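PDB 3TQW: methionine-binding protein from Coxiella burnetii, which binds methionine and, as the substrate-binding lipoprotein of an ABC transporter, probably hands it over for uptake into the cell. Local coordinates for residues S39-P44 / N172-I177; L61-A66 / P108-N113. One frame throughout, in Å; residues are numbered along the deposited sequence.

Contacts 1 and 2 join the two lobes of the protein at the bound methionine, as in periplasmic binding proteins. Each pairs a segment that follows a strand of the six-stranded sheet with one at or just after a strand of the five-stranded sheet, and each touches the ligand. Contact 2 is nested along the chain inside the loop closed by contact 1, and their centres lie about 12 Å apart. They meet directly: Tyr-41 O and Tyr-63 OH are 3.2 Å apart, a probable hydrogen bond. Tyr-41 of contact 1 and Tyr-63 of contact 2 each present a ring face to the ligand's methyl, while NH1 of Arg-116, on helix 111-123, hydrogen-bonds the ligand.

Contact 1: S39-P44 / N172-I177. With MET (methionine), chain C.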
loop_
_atom_site.group_PDB
_atom_site.type_symbol
_atom_site.label_atom_id
_atom_site.label_comp_id
_atom_site.label_asym_id
_atom_site.label_seq_id
_atom_site.Cartn_x
_atom_site.Cartn_y
_atom_site.Cartn_z
ATOM N N SER A 39 -9.212 -2.764 -9.529
ATOM C CA SER A 39 -7.915 -3.146 -10.084
ATOM C C SER A 39 -7.011 -1.944 -10.351
ATOM O O SER A 39 -6.067 -2.025 -11.143
ATOM C CB SER A 39 -8.098 -3.943 -11.373
ATOM O OG SER A 39 -8.922 -5.071 -11.169
ATOM N N ASP A 40 -7.305 -0.832 -9.686
ATOM C CA ASP A 40 -6.449 0.347 -9.754
ATOM C C ASP A 40 -6.616 1.146 -8.467
ATOM O O ASP A 40 -7.738 1.384 -8.022
ATOM C CB ASP A 40 -6.822 1.207 -10.966
ATOM C CG ASP A 40 -5.784 2.276 -11.266
ATOM O OD1 ASP A 40 -5.311 2.948 -10.317
ATOM O OD2 ASP A 40 -5.437 2.436 -12.456
ATOM N N TYR A 41 -5.496 1.511 -7.850
ATOM C CA TYR A 41 -5.496 2.341 -6.650
ATOM C C TYR A 41 -6.386 3.576 -6.811
ATOM O O TYR A 41 -6.983 4.053 -5.843
ATOM C CB TYR A 41 -4.080 2.848 -6.364
ATOM C CG TYR A 41 -3.111 1.881 -5.705
ATOM C CD1 TYR A 41 -3.539 0.694 -5.122
ATOM C CD2 TYR A 41 -1.759 2.190 -5.640
ATOM C CE1 TYR A 41 -2.625 -0.171 -4.501
ATOM C CE2 TYR A 41 -0.850 1.346 -5.029
ATOM C CZ TYR A 41 -1.280 0.175 -4.461
ATOM O OH TYR A 41 -0.347 -0.641 -3.860
ATOM N N ASN A 42 -6.443 4.119 -8.025
ATOM C CA ASN A 42 -7.114 5.405 -8.233
ATOM C C ASN A 42 -8.639 5.344 -8.284
ATOM O O ASN A 42 -9.295 6.371 -8.460
ATOM C CB ASN A 42 -6.550 6.150 -9.460
ATOM C CG ASN A 42 -6.912 5.487 -10.791
ATOM O OD1 ASN A 42 -7.818 4.651 -10.875
ATOM N ND2 ASN A 42 -6.204 5.880 -11.849
ATOM N N THR A 43 -9.205 4.153 -8.095
ATOM C CA THR A 43 -10.649 3.973 -8.284
ATOM C C THR A 43 -11.536 3.838 -7.028
ATOM O O THR A 43 -12.617 4.414 -6.992
ATOM C CB THR A 43 -10.942 2.827 -9.295
ATOM O OG1 THR A 43 -10.300 3.134 -10.540
ATOM C CG2 THR A 43 -12.439 2.698 -9.549
ATOM N N PRO A 44 -11.101 3.068 -6.007
ATOM C CA PRO A 44 -12.000 2.874 -4.853
ATOM C C PRO A 44 -12.490 4.164 -4.162
ATOM O O PRO A 44 -13.581 4.152 -3.603
ATOM C CB PRO A 44 -11.156 2.032 -3.888
ATOM C CG PRO A 44 -10.258 1.233 -4.806
ATOM C CD PRO A 44 -9.906 2.211 -5.917
ATOM N N ASN A 172 4.860 -2.084 -3.885
ATOM C CA ASN A 172 3.890 -2.228 -2.799
ATOM C C ASN A 172 3.628 -3.704 -2.555
ATOM O O ASN A 172 3.501 -4.483 -3.496
ATOM C CB ASN A 172 2.565 -1.539 -3.127
ATOM C CG ASN A 172 2.711 -0.041 -3.330
ATOM O OD1 ASN A 172 2.498 0.746 -2.407
ATOM N ND2 ASN A 172 3.050 0.359 -4.545
ATOM N N THR A 173 3.539 -4.082 -1.292
ATOM C CA THR A 173 3.349 -5.479 -0.928
ATOM C C THR A 173 2.135 -6.144 -1.594
ATOM O O THR A 173 2.214 -7.301 -2.000
ATOM C CB THR A 173 3.297 -5.631 0.601
ATOM O OG1 THR A 173 4.582 -5.283 1.141
ATOM C CG2 THR A 173 2.935 -7.065 0.999
ATOM N N ASN A 174 1.019 -5.425 -1.727
ATOM C CA ASN A 174 -0.158 -6.037 -2.345
ATOM C C ASN A 174 0.114 -6.467 -3.789
ATOM O O ASN A 174 -0.547 -7.365 -4.304
ATOM C CB ASN A 174 -1.400 -5.134 -2.255
ATOM C CG ASN A 174 -1.313 -3.923 -3.161
ATOM O OD1 ASN A 174 -0.566 -2.986 -2.888
ATOM N ND2 ASN A 174 -2.084 -3.930 -4.242
ATOM N N TYR A 175 1.096 -5.837 -4.432
ATOM C CA TYR A 175 1.457 -6.206 -5.802
ATOM C C TYR A 175 2.628 -7.191 -5.856
ATOM O O TYR A 175 2.706 -8.020 -6.760
ATOM C CB TYR A 175 1.757 -4.961 -6.652
ATOM C CG TYR A 175 0.515 -4.167 -7.006
ATOM C CD1 TYR A 175 -0.581 -4.784 -7.602
ATOM C CD2 TYR A 175 0.430 -2.811 -6.724
ATOM C CE1 TYR A 175 -1.725 -4.067 -7.919
ATOM C CE2 TYR A 175 -0.712 -2.079 -7.040
ATOM C CZ TYR A 175 -1.783 -2.715 -7.633
ATOM O OH TYR A 175 -2.915 -1.996 -7.937
ATOM N N ALA A 176 3.530 -7.098 -4.885
ATOM C CA ALA A 176 4.666 -8.011 -4.819
ATOM C C ALA A 176 4.222 -9.458 -4.597
ATOM O O ALA A 176 4.722 -10.380 -5.243
ATOM C CB ALA A 176 5.628 -7.583 -3.725
ATOM N N ILE A 177 3.279 -9.655 -3.684
ATOM C CA ILE A 177 2.889 -11.008 -3.297
ATOM C C ILE A 177 2.323 -11.837 -4.448
ATOM O O ILE A 177 2.779 -12.952 -4.676
ATOM C CB ILE A 177 1.959 -11.007 -2.069
ATOM C CG1 ILE A 177 2.795 -10.716 -0.814
ATOM C CG2 ILE A 177 1.232 -12.341 -1.937
ATOM C CD1 ILE A 177 1.977 -10.484 0.434
HETATM N N MET C . -1.618 -1.493 0.307
HETATM C CA MET C . -0.734 -0.467 -0.261
HETATM C C MET C . 0.482 -0.290 0.644
HETATM O O MET C . 0.350 -0.346 1.865
HETATM C CB MET C . -1.496 0.859 -0.402
HETATM C CG MET C . -0.712 2.013 -1.033
HETATM S SD MET C . -1.704 3.525 -1.150
HETATM C CE MET C . -2.932 2.988 -2.339
HETATM O OXT MET C . 1.613 -0.094 0.192
HETATM O O HOH W 1 -2.954 0.615 -8.798
#
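Tyr-41 lays its ring obliquely against that of Tyr-175, the two side chains running antiparallel past one another with their ring planes 42° apart. CZ of Tyr-41 comes within 3.5 Å of CE2 of Tyr-175, and Tyr-175 OH reaches over one face of the Tyr-41 ring. The opposite face receives the methionine ligand, whose CE sits over the ring centre, 3.4 Å above the plane of Tyr-41, a position suited to a CH-pi contact. At the edge, the hydroxyl of Tyr-41 donates a short hydrogen bond of 2.5 Å to Asn-174 OD1. This bond lies in the carbonyl plane and uses a lone pair, with a C=O...donor angle of 132°. The first torsion of Asn-174 (chi1 71°, CG flanked by N and C) turns the amide so that OD1 points to Tyr-41 and ND2 lies 3.4 Å above the centre of the Tyr-175 ring. The amide is thus held between two tyrosines, one bonding its oxygen and the other underlying its nitrogen. CB of Asn-172 packs 3.1 Å from Tyr-41 OH.

A water ties the far side together, accepting from Tyr-41 N at 2.9 Å and hydrogen-bonding Tyr-175 OH at 2.7 Å. The backbone that presents Tyr-41 is folded by a type I beta turn from Asp-40 to Thr-43 and by an Asx turn in which Asn-42 N bonds Asp-40 OD1 at 2.8 Å. Beyond the pair, Ala-156 touches Tyr-41 and Glu-14 touches Asn-174.

In this ligand pocket, polarity is divided within a single residue. The phenol proton is spent on Asn-174, which orients the hydroxyl and helps hold the ring in place, while a pi face is offered to the S-methyl, a division consistent with recognition of a thioether side chain.

Contact 2: L61-A66 / P108-N113; sequences LPYLKA and PSDPSN. With MET (methionine), chain C.
Tyr-63 and Ser-112 bring together the first turns of helices 61-71 and 111-123 across the ligand cleft, as in the two-lobed fold of periplasmic binding proteins. Ser-112 OG, flanked by its own backbone N and carbonyl carbon, lies 3.3 Å from Tyr-63 CA, and Ser-112 CB packs 4.0 Å from Pro-62 CB. With CG anti to the backbone N (chi1 -171°), Tyr-63 carries its ring past the N-terminal end of helix 111-123, where one edge meets the Asp-110 carboxylate. Asp-110 OD2 lies near the ring plane, 3.5 Å from Tyr-63 CD2; the ring and carboxylate planes are 61° apart. This placement probably benefits from the slight positive charge of the ring-edge hydrogens.

That same oxygen is the N-cap acceptor of helix 111-123. Asp-110 folds its carboxylate back over the helix start (chi1 66°), and OD2 takes two bonds from one residue: Asn-113 N at 3.2 Å, from above the carboxylate plane, and Asn-113 ND2 at 2.9 Å, on the syn side. The helix end and these two donors would probably stabilise the negative charge. Asn-113 is gripped at its other branch as well, OD1 accepting from His-60 NE2, which sets the rotation of its amide. His-60 ND1 in turn accepts from Tyr-63 N, bridging the two helices.

The ligand's thioether lies against both Tyr-63 and Asn-113. Methionine CE lies 3.6 Å above the Tyr-63 ring plane, offset toward the rim, and SD approaches Tyr-63 CB at 3.5 Å. From the Asn-113 side, ND2 comes within 3.4 Å of the same ligand SD.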
loop_
_atom_site.group_PDB
_atom_site.type_symbol
_atom_site.label_atom_id
_atom_site.label_comp_id
_atom_site.label_asym_id
_atom_site.label_seq_id
_atom_site.Cartn_x
_atom_site.Cartn_y
_atom_site.Cartn_z
ATOM N N LEU A 61 -2.879 6.878 4.604
ATOM C CA LEU A 61 -3.326 8.258 4.765
ATOM C C LEU A 61 -2.695 9.244 3.764
ATOM O O LEU A 61 -3.391 10.105 3.227
ATOM C CB LEU A 61 -3.109 8.718 6.210
ATOM C CG LEU A 61 -3.828 9.982 6.673
ATOM C CD1 LEU A 61 -5.286 9.967 6.243
ATOM C CD2 LEU A 61 -3.708 10.141 8.188
ATOM N N PRO A 62 -1.380 9.125 3.506
ATOM C CA PRO A 62 -0.784 10.019 2.503
ATOM C C PRO A 62 -1.414 9.857 1.117
ATOM O O PRO A 62 -1.597 10.848 0.410
ATOM C CB PRO A 62 0.687 9.581 2.476
ATOM C CG PRO A 62 0.921 9.046 3.872
ATOM C CD PRO A 62 -0.359 8.318 4.196
ATOM N N TYR A 63 -1.739 8.631 0.726
ATOM C CA TYR A 63 -2.437 8.429 -0.537
ATOM C C TYR A 63 -3.814 9.101 -0.516
ATOM O O TYR A 63 -4.210 9.762 -1.475
ATOM C CB TYR A 63 -2.576 6.940 -0.861
ATOM C CG TYR A 63 -3.089 6.701 -2.262
ATOM C CD1 TYR A 63 -4.454 6.724 -2.534
ATOM C CD2 TYR A 63 -2.211 6.476 -3.316
ATOM C CE1 TYR A 63 -4.934 6.515 -3.828
ATOM C CE2 TYR A 63 -2.679 6.260 -4.611
ATOM C CZ TYR A 63 -4.038 6.289 -4.857
ATOM O OH TYR A 63 -4.509 6.085 -6.138
ATOM N N LEU A 64 -4.542 8.928 0.583
ATOM C CA LEU A 64 -5.869 9.524 0.721
ATOM C C LEU A 64 -5.805 11.046 0.636
ATOM O O LEU A 64 -6.573 11.674 -0.096
ATOM C CB LEU A 64 -6.499 9.103 2.053
ATOM C CG LEU A 64 -7.854 9.725 2.378
ATOM C CD1 LEU A 64 -8.836 9.501 1.227
ATOM C CD2 LEU A 64 -8.408 9.154 3.691
ATOM N N LYS A 65 -4.886 11.634 1.393
ATOM C CA LYS A 65 -4.697 13.076 1.380
ATOM C C LYS A 65 -4.339 13.566 -0.017
ATOM O O LYS A 65 -4.829 14.602 -0.465
ATOM C CB LYS A 65 -3.610 13.483 2.379
ATOM C CG LYS A 65 -3.987 13.219 3.835
ATOM C CD LYS A 65 -2.833 13.540 4.777
ATOM C CE LYS A 65 -3.239 13.339 6.236
ATOM N NZ LYS A 65 -2.090 13.520 7.172
ATOM N N ALA A 66 -3.482 12.823 -0.708
ATOM C CA ALA A 66 -3.078 13.221 -2.054
ATOM C C ALA A 66 -4.255 13.193 -3.035
ATOM O O ALA A 66 -4.459 14.143 -3.797
ATOM C CB ALA A 66 -1.919 12.353 -2.552
ATOM N N PRO A 108 6.937 3.582 -7.885
ATOM C CA PRO A 108 5.552 3.936 -8.236
ATOM C C PRO A 108 5.481 5.377 -8.732
ATOM O O PRO A 108 6.312 6.184 -8.319
ATOM C CB PRO A 108 4.801 3.806 -6.905
ATOM C CG PRO A 108 5.648 2.880 -6.072
ATOM C CD PRO A 108 7.068 3.194 -6.469
ATOM N N SER A 109 4.507 5.685 -9.592
ATOM C CA SER A 109 4.409 7.002 -10.229
ATOM C C SER A 109 3.370 7.927 -9.585
ATOM O O SER A 109 3.337 9.112 -9.879
ATOM C CB SER A 109 4.086 6.843 -11.713
ATOM O OG SER A 109 2.816 6.222 -11.876
ATOM N N ASP A 110 2.517 7.390 -8.722
ATOM C CA ASP A 110 1.576 8.234 -7.986
ATOM C C ASP A 110 2.331 8.978 -6.882
ATOM O O ASP A 110 3.259 8.429 -6.295
ATOM C CB ASP A 110 0.450 7.391 -7.394
ATOM C CG ASP A 110 0.941 6.444 -6.319
ATOM O OD1 ASP A 110 1.464 5.364 -6.671
ATOM O OD2 ASP A 110 0.808 6.784 -5.125
ATOM N N PRO A 111 1.929 10.228 -6.595
ATOM C CA PRO A 111 2.702 11.145 -5.740
ATOM C C PRO A 111 3.154 10.561 -4.401
ATOM O O PRO A 111 4.336 10.651 -4.077
ATOM C CB PRO A 111 1.729 12.305 -5.494
ATOM C CG PRO A 111 0.819 12.287 -6.665
ATOM C CD PRO A 111 0.679 10.843 -7.078
ATOM N N SER A 112 2.238 9.977 -3.633
ATOM C CA SER A 112 2.571 9.554 -2.275
ATOM C C SER A 112 3.455 8.312 -2.230
ATOM O O SER A 112 4.396 8.243 -1.442
ATOM C CB SER A 112 1.310 9.345 -1.430
ATOM O OG SER A 112 0.558 8.230 -1.884
ATOM N N ASN A 113 3.163 7.329 -3.071
ATOM C CA ASN A 113 4.001 6.134 -3.086
ATOM C C ASN A 113 5.341 6.355 -3.778
ATOM O O ASN A 113 6.308 5.637 -3.510
ATOM C CB ASN A 113 3.252 4.929 -3.652
ATOM C CG ASN A 113 2.169 4.436 -2.707
ATOM O OD1 ASN A 113 2.462 3.852 -1.660
ATOM N ND2 ASN A 113 0.911 4.676 -3.068
HETATM N N MET C . -1.618 -1.493 0.307
HETATM C CA MET C . -0.734 -0.467 -0.261
HETATM C C MET C . 0.482 -0.290 0.644
HETATM O O MET C . 0.350 -0.346 1.865
HETATM C CB MET C . -1.496 0.859 -0.402
HETATM C CG MET C . -0.712 2.013 -1.033
HETATM S SD MET C . -1.704 3.525 -1.150
HETATM C CE MET C . -2.932 2.988 -2.339
HETATM O OXT MET C . 1.613 -0.094 0.192
#